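Uncharacterized protein (Sulfolobus solfataricus P2, PDB 2QS7) is of unknown function but belongs to the DsrE/DsrF-like family and is thought to act as an oxidoreductase. Local coordinates at residues R54-Q59 with P85-L90; Q89-A94 with G98-F103; V102-T107 with E117-F122; G17-L22 with I74-M79. All coordinates share one frame; numbering follows the deposited sequence. Where two conformers were deposited one is given.

Interaction 1 of 4, residues R54-Q59 with P85-L90; sequences RSLNSQ and PMWHQL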
loop_
_atom_site.group_PDB
_atom_site.type_symbol
_atom_site.label_atom_id
_atom_site.label_comp_id
_atom_site.label_asym_id
_atom_site.label_seq_id
_atom_site.Cartn_x
_atom_site.Cartn_y
_atom_site.Cartn_z
ATOM N N ARG A 54 19.886 -15.999 -0.086
ATOM C CA ARG A 54 20.846 -15.200 -0.859
ATOM C C ARG A 54 20.721 -13.712 -0.549
ATOM O O ARG A 54 21.722 -13.035 -0.331
ATOM C CB ARG A 54 20.738 -15.457 -2.381
ATOM C CG ARG A 54 21.534 -16.691 -2.861
ATOM C CD ARG A 54 21.516 -16.884 -4.379
ATOM N NE ARG A 54 22.551 -17.820 -4.805
ATOM N N SER A 55 19.491 -13.210 -0.492
ATOM C CA SER A 55 19.273 -11.791 -0.234
ATOM C C SER A 55 19.648 -11.422 1.189
ATOM O O SER A 55 20.291 -10.402 1.432
ATOM C CB SER A 55 17.824 -11.422 -0.526
ATOM O OG SER A 55 17.610 -10.024 -0.402
ATOM N N LEU A 56 19.259 -12.272 2.128
ATOM C CA LEU A 56 19.525 -12.018 3.539
ATOM C C LEU A 56 20.993 -12.001 3.866
ATOM O O LEU A 56 21.414 -11.219 4.704
ATOM C CB LEU A 56 18.798 -13.036 4.421
ATOM C CG LEU A 56 17.286 -12.822 4.454
ATOM C CD1 LEU A 56 16.546 -13.990 5.095
ATOM C CD2 LEU A 56 16.985 -11.531 5.183
ATOM N N ASN A 57 21.768 -12.851 3.202
ATOM C CA ASN A 57 23.208 -12.931 3.439
ATOM C C ASN A 57 24.037 -11.980 2.582
ATOM O O ASN A 57 25.243 -11.886 2.765
ATOM C CB ASN A 57 23.692 -14.368 3.223
ATOM C CG ASN A 57 23.058 -15.353 4.187
ATOM O OD1 ASN A 57 22.584 -14.948 5.281
ATOM N ND2 ASN A 57 23.071 -16.658 3.791
ATOM N N SER A 58 23.406 -11.275 1.651
ATOM C CA SER A 58 24.140 -10.371 0.761
ATOM C C SER A 58 24.880 -9.289 1.523
ATOM O O SER A 58 24.403 -8.767 2.521
ATOM C CB SER A 58 23.220 -9.706 -0.250
ATOM O OG SER A 58 23.976 -8.855 -1.085
ATOM N N GLN A 59 26.061 -8.961 1.031
ATOM C CA GLN A 59 26.888 -7.931 1.627
ATOM C C GLN A 59 26.519 -6.571 1.030
ATOM O O GLN A 59 26.933 -5.539 1.557
ATOM C CB GLN A 59 28.378 -8.237 1.402
ATOM C CG GLN A 59 28.837 -9.554 2.016
ATOM N N PRO A 85 17.459 -3.067 15.690
ATOM C CA PRO A 85 17.534 -4.362 14.982
ATOM C C PRO A 85 17.097 -4.303 13.527
ATOM O O PRO A 85 16.314 -3.418 13.162
ATOM C CB PRO A 85 16.554 -5.267 15.748
ATOM C CG PRO A 85 16.214 -4.561 17.008
ATOM C CD PRO A 85 16.595 -3.115 16.885
HETATM N N MSE A 86 17.607 -5.225 12.705
HETATM C CA MSE A 86 17.222 -5.324 11.296
HETATM C C MSE A 86 15.783 -5.841 11.243
HETATM O O MSE A 86 15.320 -6.529 12.170
HETATM C CB MSE A 86 18.173 -6.279 10.537
HETATM C CG MSE A 86 19.670 -5.901 10.681
HETATM SE SE MSE A 86 21.019 -7.103 9.807
HETATM C CE MSE A 86 21.001 -6.440 7.993
ATOM N N TRP A 87 15.088 -5.527 10.162
ATOM C CA TRP A 87 13.710 -5.924 10.024
ATOM C C TRP A 87 13.455 -7.409 10.254
ATOM O O TRP A 87 12.459 -7.783 10.903
ATOM C CB TRP A 87 13.188 -5.487 8.654
ATOM C CG TRP A 87 13.692 -6.296 7.526
ATOM C CD1 TRP A 87 14.792 -6.068 6.774
ATOM C CD2 TRP A 87 13.088 -7.480 7.017
ATOM N NE1 TRP A 87 14.912 -7.035 5.814
ATOM C CE2 TRP A 87 13.877 -7.918 5.943
ATOM C CE3 TRP A 87 11.934 -8.195 7.346
ATOM C CZ2 TRP A 87 13.570 -9.051 5.200
ATOM C CZ3 TRP A 87 11.631 -9.339 6.612
ATOM C CH2 TRP A 87 12.460 -9.756 5.552
ATOM N N HIS A 88 14.312 -8.258 9.713
ATOM C CA HIS A 88 14.109 -9.698 9.849
ATOM C C HIS A 88 14.356 -10.193 11.263
ATOM O O HIS A 88 13.775 -11.186 11.655
ATOM C CB HIS A 88 14.926 -10.505 8.848
ATOM C CG HIS A 88 16.377 -10.191 8.865
ATOM N ND1 HIS A 88 17.254 -10.769 9.758
ATOM C CD2 HIS A 88 17.116 -9.365 8.083
ATOM C CE1 HIS A 88 18.472 -10.301 9.532
ATOM N NE2 HIS A 88 18.416 -9.446 8.522
ATOM N N GLN A 89 15.231 -9.521 12.008
ATOM C CA GLN A 89 15.477 -9.859 13.398
ATOM C C GLN A 89 14.248 -9.524 14.213
ATOM O O GLN A 89 13.876 -10.264 15.102
ATOM C CB GLN A 89 16.678 -9.097 13.937
ATOM C CG GLN A 89 17.972 -9.486 13.228
ATOM C CD GLN A 89 19.170 -8.689 13.696
ATOM O OE1 GLN A 89 19.058 -7.538 14.134
ATOM N NE2 GLN A 89 20.333 -9.303 13.598
ATOM N N LEU A 90 13.596 -8.412 13.890
ATOM C CA LEU A 90 12.354 -8.043 14.555
ATOM C C LEU A 90 11.282 -9.097 14.296
ATOM O O LEU A 90 10.509 -9.440 15.201
ATOM C CB LEU A 90 11.869 -6.652 14.122
ATOM C CG LEU A 90 12.676 -5.415 14.543
ATOM C CD1 LEU A 90 12.122 -4.169 13.862
ATOM C CD2 LEU A 90 12.723 -5.220 16.056
#
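L56 lays one methyl, CD2, against the imidazole of H88, with CD2 of the leucine 3.6 Å from CD2 of the histidine. The same methyl lies 4.0 Å from H88 CG, so it sits nearest the CD2-CG bond, approaching obliquely. CD2 also reaches W87, where its nearest indole atom is CZ2 at 4.2 Å. One methyl thus serves two rings, and the contact stays small: 101 Å² is buried in all, most of it on L56. The side chains of L56 and H88 run alongside each other with their ends pointing opposite ways, while their CA atoms remain 8.6 Å apart.

With chi1 at 54°, H88 CG lies between the backbone N and the carbonyl carbon, and the imidazole is also packed from its own segment. CB of selenomethionine M86 lies over one face, offset toward the rim, and W87 NE1 stands at the ring edge in the imidazole plane. H88 CB in turn sits 3.8 Å above the centre of the W87 ring. At the helix start, N of the N-cap residue M86 gives a hydrogen bond to Q89 OE1 (3.1 Å, 159° at the hydrogen), the donor lying well above the carbonyl plane.

In the fold, L56 closes the end of helix 53-57 against the first turn of helix 87-97. It also touches A120 of the loop ahead of strand 125-127, whereas the W87 side chain also packs on I51 and on I19 and L22 of helix 19-34.

Interaction 2 of 4, residues Q89-A94 with G98-F103; sequences QLVQQA and GEVKVF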
loop_
_atom_site.group_PDB
_atom_site.type_symbol
_atom_site.label_atom_id
_atom_site.label_comp_id
_atom_site.label_asym_id
_atom_site.label_seq_id
_atom_site.Cartn_x
_atom_site.Cartn_y
_atom_site.Cartn_z
ATOM N N GLN A 89 15.231 -9.521 12.008
ATOM C CA GLN A 89 15.477 -9.859 13.398
ATOM C C GLN A 89 14.248 -9.524 14.213
ATOM O O GLN A 89 13.876 -10.264 15.102
ATOM C CB GLN A 89 16.678 -9.097 13.937
ATOM C CG GLN A 89 17.972 -9.486 13.228
ATOM C CD GLN A 89 19.170 -8.689 13.696
ATOM O OE1 GLN A 89 19.058 -7.538 14.134
ATOM N NE2 GLN A 89 20.333 -9.303 13.598
ATOM N N LEU A 90 13.596 -8.412 13.890
ATOM C CA LEU A 90 12.354 -8.043 14.555
ATOM C C LEU A 90 11.282 -9.097 14.296
ATOM O O LEU A 90 10.509 -9.440 15.201
ATOM C CB LEU A 90 11.869 -6.652 14.122
ATOM C CG LEU A 90 12.676 -5.415 14.543
ATOM C CD1 LEU A 90 12.122 -4.169 13.862
ATOM C CD2 LEU A 90 12.723 -5.220 16.056
ATOM N N VAL A 91 11.231 -9.627 13.081
ATOM C CA VAL A 91 10.236 -10.661 12.778
ATOM C C VAL A 91 10.544 -11.962 13.556
ATOM O O VAL A 91 9.648 -12.532 14.226
ATOM C CB VAL A 91 10.095 -10.909 11.275
ATOM C CG1 VAL A 91 9.113 -12.060 11.016
ATOM C CG2 VAL A 91 9.613 -9.617 10.613
ATOM N N GLN A 92 11.801 -12.392 13.529
ATOM C CA GLN A 92 12.173 -13.612 14.204
ATOM C C GLN A 92 11.953 -13.497 15.704
ATOM O O GLN A 92 11.481 -14.442 16.335
ATOM C CB GLN A 92 13.627 -14.019 13.874
ATOM C CG GLN A 92 14.122 -15.272 14.601
ATOM C CD GLN A 92 13.175 -16.485 14.515
ATOM O OE1 GLN A 92 12.787 -17.055 15.549
ATOM N NE2 GLN A 92 12.781 -16.864 13.298
ATOM N N GLN A 93 12.293 -12.351 16.283
ATOM C CA GLN A 93 12.083 -12.143 17.724
ATOM C C GLN A 93 10.591 -12.167 18.017
ATOM O O GLN A 93 10.169 -12.688 19.040
ATOM C CB GLN A 93 12.682 -10.820 18.208
ATOM N N ALA A 94 9.792 -11.605 17.114
ATOM C CA ALA A 94 8.337 -11.592 17.297
ATOM C C ALA A 94 7.803 -13.021 17.325
ATOM O O ALA A 94 6.933 -13.325 18.135
ATOM C CB ALA A 94 7.651 -10.785 16.228
ATOM N N GLY A 98 5.524 -14.030 20.371
ATOM C CA GLY A 98 4.108 -14.203 20.142
ATOM C C GLY A 98 3.777 -15.207 19.081
ATOM O O GLY A 98 4.549 -16.134 18.830
ATOM N N GLU A 99 2.617 -15.006 18.459
ATOM C CA GLU A 99 2.081 -15.912 17.435
ATOM C C GLU A 99 2.244 -15.230 16.073
ATOM O O GLU A 99 1.434 -14.424 15.666
ATOM C CB GLU A 99 0.611 -16.229 17.785
ATOM C CG GLU A 99 -0.004 -17.415 17.011
ATOM N N VAL A 100 3.342 -15.541 15.407
ATOM C CA VAL A 100 3.662 -14.951 14.140
ATOM C C VAL A 100 3.911 -16.083 13.155
ATOM O O VAL A 100 4.669 -17.018 13.459
ATOM C CB VAL A 100 4.936 -14.046 14.239
ATOM C CG1 VAL A 100 5.326 -13.495 12.842
ATOM C CG2 VAL A 100 4.709 -12.945 15.231
ATOM N N LYS A 101 3.256 -16.006 11.991
ATOM C CA LYS A 101 3.434 -16.988 10.931
ATOM C C LYS A 101 3.914 -16.283 9.675
ATOM O O LYS A 101 3.398 -15.220 9.313
ATOM C CB LYS A 101 2.139 -17.721 10.642
ATOM C CG LYS A 101 1.653 -18.601 11.791
ATOM C CD LYS A 101 2.511 -19.817 11.917
ATOM C CE LYS A 101 2.074 -20.711 13.073
ATOM N NZ LYS A 101 2.603 -20.243 14.412
ATOM N N VAL A 102 4.920 -16.880 9.047
ATOM C CA VAL A 102 5.540 -16.348 7.855
ATOM C C VAL A 102 5.269 -17.282 6.721
ATOM O O VAL A 102 5.628 -18.463 6.779
ATOM C CB VAL A 102 7.049 -16.194 8.079
ATOM C CG1 VAL A 102 7.778 -15.710 6.827
ATOM C CG2 VAL A 102 7.276 -15.234 9.247
ATOM N N PHE A 103 4.614 -16.755 5.702
ATOM C CA PHE A 103 4.257 -17.498 4.505
ATOM C C PHE A 103 4.948 -16.910 3.282
ATOM O O PHE A 103 5.138 -15.715 3.194
ATOM C CB PHE A 103 2.747 -17.426 4.275
ATOM C CG PHE A 103 1.944 -18.032 5.377
ATOM C CD1 PHE A 103 1.794 -19.408 5.466
ATOM C CD2 PHE A 103 1.401 -17.244 6.356
ATOM C CE1 PHE A 103 1.075 -19.986 6.490
ATOM C CE2 PHE A 103 0.673 -17.801 7.374
ATOM C CZ PHE A 103 0.505 -19.184 7.442
#
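A94 and G98, the closest CA pair at 5.7 Å, flank the last turn of the helix. Helix segment 89-94 and strand segment 99-103 run roughly antiparallel, with 128° between their directions and a closest axis approach of 8.6 Å. Their one hydrogen bond joins G98 N to A94 O. It is short at 2.7 Å and straight at the hydrogen (166°), and the donor approaches nearly along the C=O axis. In sequence it is an i+4 to i bond at the helix end, where G98 abandons the helical conformation and the chain turns into the strand.

This is the return half of a beta-alpha-beta crossover: strand 99-105 lies parallel and next to strand 38-43 in the central sheet, as in Rossmann-like folds, and backbone bonds of E99, K101 and F103 to V39 and L41 secure the pairing. V100 and V102, alternate residues of the strand, point toward the helix. V100 CG2, the methyl beside its backbone N, packs 3.8 Å from A94 CB and also borders the A94 carbonyl. One turn earlier, V91 CG1 is 4.1 Å from V102 CG2; it is anti to its own backbone N (chi1 176°), and these two valines meet at a slant. V91 CG1 approaches V100 CG1 less closely, at 4.4 Å. T29 of helix 19-34 touches both A94 and V100, bringing a second helix against this layer.

Interaction 3 of 4, residues V102-T107 with E117-F122; sequences VFACST and EDLAEF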
loop_
_atom_site.group_PDB
_atom_site.type_symbol
_atom_site.label_atom_id
_atom_site.label_comp_id
_atom_site.label_asym_id
_atom_site.label_seq_id
_atom_site.Cartn_x
_atom_site.Cartn_y
_atom_site.Cartn_z
ATOM N N VAL A 102 4.920 -16.880 9.047
ATOM C CA VAL A 102 5.540 -16.348 7.855
ATOM C C VAL A 102 5.269 -17.282 6.721
ATOM O O VAL A 102 5.628 -18.463 6.779
ATOM C CB VAL A 102 7.049 -16.194 8.079
ATOM C CG1 VAL A 102 7.778 -15.710 6.827
ATOM C CG2 VAL A 102 7.276 -15.234 9.247
ATOM N N PHE A 103 4.614 -16.755 5.702
ATOM C CA PHE A 103 4.257 -17.498 4.505
ATOM C C PHE A 103 4.948 -16.910 3.282
ATOM O O PHE A 103 5.138 -15.715 3.194
ATOM C CB PHE A 103 2.747 -17.426 4.275
ATOM C CG PHE A 103 1.944 -18.032 5.377
ATOM C CD1 PHE A 103 1.794 -19.408 5.466
ATOM C CD2 PHE A 103 1.401 -17.244 6.356
ATOM C CE1 PHE A 103 1.075 -19.986 6.490
ATOM C CE2 PHE A 103 0.673 -17.801 7.374
ATOM C CZ PHE A 103 0.505 -19.184 7.442
ATOM N N ALA A 104 5.276 -17.786 2.343
ATOM C CA ALA A 104 5.863 -17.427 1.079
ATOM C C ALA A 104 4.842 -17.715 -0.008
ATOM O O ALA A 104 4.195 -18.745 -0.002
ATOM C CB ALA A 104 7.188 -18.270 0.829
ATOM N N CYS A 105 4.717 -16.785 -0.941
ATOM C CA CYS A 105 3.809 -16.874 -2.069
ATOM C C CYS A 105 4.278 -17.850 -3.135
ATOM O O CYS A 105 5.324 -17.651 -3.744
ATOM C CB CYS A 105 3.737 -15.495 -2.711
ATOM S SG CYS A 105 2.891 -15.423 -4.294
ATOM N N SER A 106 3.487 -18.879 -3.394
ATOM C CA SER A 106 3.860 -19.894 -4.360
ATOM C C SER A 106 3.896 -19.388 -5.798
ATOM O O SER A 106 4.710 -19.865 -6.577
ATOM C CB SER A 106 2.937 -21.102 -4.241
ATOM O OG SER A 106 1.594 -20.723 -4.418
ATOM N N THR A 107 3.049 -18.424 -6.158
ATOM C CA THR A 107 3.020 -17.904 -7.545
ATOM C C THR A 107 4.288 -17.132 -7.914
ATOM O O THR A 107 4.887 -17.366 -8.957
ATOM C CB THR A 107 1.787 -17.028 -7.795
ATOM O OG1 THR A 107 0.628 -17.810 -7.540
ATOM C CG2 THR A 107 1.723 -16.555 -9.248
ATOM N N GLU A 117 14.014 -24.485 -0.655
ATOM C CA GLU A 117 15.356 -24.565 -0.073
ATOM C C GLU A 117 16.075 -23.217 -0.092
ATOM O O GLU A 117 16.943 -22.961 0.743
ATOM C CB GLU A 117 16.181 -25.610 -0.828
ATOM N N ASP A 118 15.686 -22.356 -1.028
ATOM C CA ASP A 118 16.260 -21.028 -1.160
ATOM C C ASP A 118 15.722 -20.034 -0.122
ATOM O O ASP A 118 16.293 -18.968 0.071
ATOM C CB ASP A 118 15.940 -20.481 -2.549
ATOM C CG ASP A 118 16.411 -21.399 -3.680
ATOM O OD1 ASP A 118 17.390 -22.177 -3.492
ATOM O OD2 ASP A 118 15.782 -21.330 -4.764
ATOM N N LEU A 119 14.632 -20.387 0.555
ATOM C CA LEU A 119 13.995 -19.477 1.504
ATOM C C LEU A 119 14.574 -19.552 2.906
ATOM O O LEU A 119 15.056 -20.600 3.307
ATOM C CB LEU A 119 12.497 -19.768 1.551
ATOM C CG LEU A 119 11.706 -19.466 0.273
ATOM C CD1 LEU A 119 10.219 -19.881 0.351
ATOM C CD2 LEU A 119 11.836 -17.986 -0.014
ATOM N N ALA A 120 14.518 -18.436 3.639
ATOM C CA ALA A 120 14.990 -18.378 5.025
ATOM C C ALA A 120 14.250 -19.438 5.863
ATOM O O ALA A 120 13.085 -19.795 5.586
ATOM C CB ALA A 120 14.770 -16.987 5.617
ATOM N N GLU A 121 14.930 -19.911 6.902
ATOM C CA GLU A 121 14.420 -20.974 7.767
ATOM C C GLU A 121 13.131 -20.596 8.477
ATOM O O GLU A 121 12.312 -21.457 8.776
ATOM C CB GLU A 121 15.458 -21.338 8.839
ATOM C CG GLU A 121 16.804 -21.825 8.278
ATOM C CD GLU A 121 16.715 -23.147 7.505
ATOM O OE1 GLU A 121 15.709 -23.879 7.688
ATOM O OE2 GLU A 121 17.666 -23.460 6.738
ATOM N N PHE A 122 12.958 -19.305 8.721
ATOM C CA PHE A 122 11.819 -18.836 9.463
ATOM C C PHE A 122 10.511 -18.828 8.671
ATOM O O PHE A 122 9.495 -18.431 9.195
ATOM C CB PHE A 122 12.150 -17.493 10.136
ATOM C CG PHE A 122 12.022 -16.271 9.258
ATOM C CD1 PHE A 122 12.061 -16.330 7.879
ATOM C CD2 PHE A 122 11.973 -15.020 9.853
ATOM C CE1 PHE A 122 11.954 -15.171 7.121
ATOM C CE2 PHE A 122 11.883 -13.862 9.086
ATOM C CZ PHE A 122 11.875 -13.946 7.724
#
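V102 faces F122 and A104 faces L119, with CA separations of 6.9 Å and 8.4 Å, so the loop segment 117-122 passes the strand in the opposite direction and draws closer at its F122 end. V102 meets both the backbone and the ring of F122. Its CB lies 3.5 Å from F122 O; the same oxygen accepts a hydrogen bond from K95 NZ, so V102 CB only packs against it. Its CG1 methyl comes obliquely to the phenyl group, 4.2 Å from CE1. F122 CB does not point at the strand; chi1 of 82° swings the ring back to V102.

The loop belongs to the connection from helix 106-111 to strand 125-127, which pairs in parallel with strand 99-105 and is outermost on that side within this chain; A104 shares backbone hydrogen bonds with D125 and V127. L119 extends toward the strand, and its CD1 presses on A104 CB at 3.5 Å, tighter than ordinary carbon contact. V123 touches the side chains of both V102 and A104. Where the strand ends, C105 is the N-cap of helix 106-111, and its side chain caps a backbone N just beyond T107, which itself packs on Y84 of the second subunit.

Interaction 4 of 4, residues G17-L22 with I74-M79; sequences GTIDKL and IMMQKM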
loop_
_atom_site.group_PDB
_atom_site.type_symbol
_atom_site.label_atom_id
_atom_site.label_comp_id
_atom_site.label_asym_id
_atom_site.label_seq_id
_atom_site.Cartn_x
_atom_site.Cartn_y
_atom_site.Cartn_z
ATOM N N GLY A 17 10.209 -4.679 -1.442
ATOM C CA GLY A 17 11.494 -5.222 -1.056
ATOM C C GLY A 17 12.552 -4.181 -0.703
ATOM O O GLY A 17 13.679 -4.549 -0.503
ATOM N N THR A 18 12.188 -2.909 -0.606
ATOM C CA THR A 18 13.137 -1.867 -0.241
ATOM C C THR A 18 13.203 -1.805 1.282
ATOM O O THR A 18 12.260 -2.140 1.972
ATOM C CB THR A 18 12.780 -0.505 -0.869
ATOM O OG1 THR A 18 11.434 -0.144 -0.523
ATOM C CG2 THR A 18 12.889 -0.589 -2.364
ATOM N N ILE A 19 14.335 -1.358 1.803
ATOM C CA ILE A 19 14.555 -1.339 3.239
ATOM C C ILE A 19 13.566 -0.445 3.972
ATOM O O ILE A 19 13.145 -0.796 5.064
ATOM C CB ILE A 19 16.036 -0.962 3.603
ATOM C CG1 ILE A 19 16.346 -1.249 5.072
ATOM C CG2 ILE A 19 16.346 0.497 3.285
ATOM C CD1 ILE A 19 16.287 -2.697 5.420
ATOM N N ASP A 20 13.184 0.675 3.367
ATOM C CA ASP A 20 12.258 1.598 4.017
ATOM C C ASP A 20 10.873 1.015 4.157
ATOM O O ASP A 20 10.116 1.465 5.000
ATOM C CB ASP A 20 12.219 2.962 3.318
ATOM C CG ASP A 20 11.928 2.850 1.847
ATOM O OD1 ASP A 20 12.760 2.221 1.145
ATOM O OD2 ASP A 20 10.897 3.410 1.397
ATOM N N LYS A 21 10.532 0.004 3.364
ATOM C CA LYS A 21 9.242 -0.662 3.525
ATOM C C LYS A 21 9.354 -1.922 4.385
ATOM O O LYS A 21 8.429 -2.288 5.098
ATOM C CB LYS A 21 8.585 -0.940 2.186
ATOM C CG LYS A 21 8.187 0.356 1.473
ATOM C CD LYS A 21 6.891 0.206 0.683
ATOM C CE LYS A 21 6.545 1.471 -0.104
ATOM N NZ LYS A 21 5.340 1.318 -1.005
ATOM N N LEU A 22 10.507 -2.561 4.367
ATOM C CA LEU A 22 10.699 -3.746 5.180
ATOM C C LEU A 22 10.784 -3.364 6.655
ATOM O O LEU A 22 10.345 -4.138 7.495
ATOM C CB LEU A 22 11.936 -4.530 4.722
ATOM C CG LEU A 22 11.837 -5.226 3.356
ATOM C CD1 LEU A 22 13.216 -5.660 2.841
ATOM C CD2 LEU A 22 10.854 -6.401 3.427
ATOM N N ILE A 74 20.497 9.523 6.324
ATOM C CA ILE A 74 20.002 10.026 7.627
ATOM C C ILE A 74 19.369 8.898 8.434
ATOM O O ILE A 74 19.643 8.733 9.632
ATOM C CB ILE A 74 18.907 11.148 7.509
ATOM C CG1 ILE A 74 19.481 12.440 6.915
ATOM C CG2 ILE A 74 18.292 11.467 8.888
ATOM C CD1 ILE A 74 18.502 13.632 6.942
HETATM N N MSE A 75 18.508 8.133 7.761
HETATM C CA MSE A 75 17.812 7.043 8.391
HETATM C C MSE A 75 18.765 5.896 8.757
HETATM O O MSE A 75 18.741 5.418 9.896
HETATM C CB MSE A 75 16.692 6.553 7.469
HETATM C CG MSE A 75 15.770 5.524 8.079
HETATM SE SE MSE A 75 14.631 4.757 6.666
HETATM C CE MSE A 75 16.096 4.128 5.435
HETATM N N MSE A 76 19.588 5.460 7.804
HETATM C CA MSE A 76 20.496 4.336 8.032
HETATM C C MSE A 76 21.454 4.637 9.171
HETATM O O MSE A 76 21.631 3.805 10.064
HETATM C CB MSE A 76 21.248 3.983 6.741
HETATM C CG MSE A 76 20.298 3.575 5.597
HETATM SE SE MSE A 76 19.004 2.238 6.170
HETATM C CE MSE A 76 20.348 0.786 6.587
ATOM N N GLN A 77 22.027 5.840 9.144
ATOM C CA GLN A 77 22.952 6.292 10.175
ATOM C C GLN A 77 22.268 6.325 11.557
ATOM O O GLN A 77 22.817 5.806 12.528
ATOM C CB GLN A 77 23.519 7.679 9.826
ATOM N N LYS A 78 21.055 6.880 11.634
ATOM C CA LYS A 78 20.367 7.041 12.925
ATOM C C LYS A 78 19.922 5.720 13.537
ATOM O O LYS A 78 19.790 5.621 14.759
ATOM C CB LYS A 78 19.182 8.002 12.804
HETATM N N MSE A 79 19.706 4.711 12.694
HETATM C CA MSE A 79 19.302 3.382 13.164
HETATM C C MSE A 79 20.485 2.540 13.632
HETATM O O MSE A 79 20.367 1.836 14.636
HETATM C CB MSE A 79 18.481 2.647 12.122
HETATM C CG MSE A 79 17.110 3.230 11.976
HETATM SE SE MSE A 79 16.237 2.231 10.637
HETATM C CE MSE A 79 16.095 0.472 11.504
#
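T18 O takes two backbone hydrogen bonds, from L22 N at 3.0 Å and from K21 N at 3.1 Å, and so anchors the first turn of helix 19-34. T18 is the N-cap residue, but its hydroxyl does not cap the helix; OG1 instead gives a weak hydrogen bond, 3.2 Å, to D20 OD1. The turn held in this way carries I19, whose CA-to-CA distance to M76, 9.5 Å, is wide and is bridged by side chains alone.

The bridge rests on one methyl. I19 CG2 lies 4.2 Å from CE of M75 and 4.3 Å from SE of M76, both modelled as selenomethionine. The two reach it differently: M75 is extended up to its selenium (chi1 -173°, chi2 -169°) and presents the terminal methyl, whereas M76 is folded (chi2 -49°) and presents the selenium. Together the segments bury 125 Å², a modest, apolar contact.

D20 OD1 accepts a hydrogen bond from D65 N, while D20 OD2 accepts one from W46 NE1 of the third subunit, and G17 N is bonded to Y68 OH of the second. The contact thus lies beside the subunit interfaces. Within the chain, helix 72-81 meets the start of helix 19-34 through side chains only, with I64 of the intervening loop touching both I19 and M75, and M79 packing against Y84 of the loop that leads to helix 87-97.

Following the chain, interaction 4 opens at the start of helix 19-34 and closes a long loop at helix 72-81. Interaction 1 opens inside that loop, at helix 53-57, and closes beyond it at helix 87-97, so the two cross; I19 against W87 joins them physically. The rest is serial: interaction 2 begins on helix 87-97, where interaction 1 ends, and turns back into strand 99-105, from which interaction 3 closes the loop leading to strand 125-127, outermost on that side within this chain. L56 touching A120 connects interactions 1 and 3, and V91 touching F122 connects 2 and 3. Interactions 3 and 4 lie apart, with centres about 23 Å from each other.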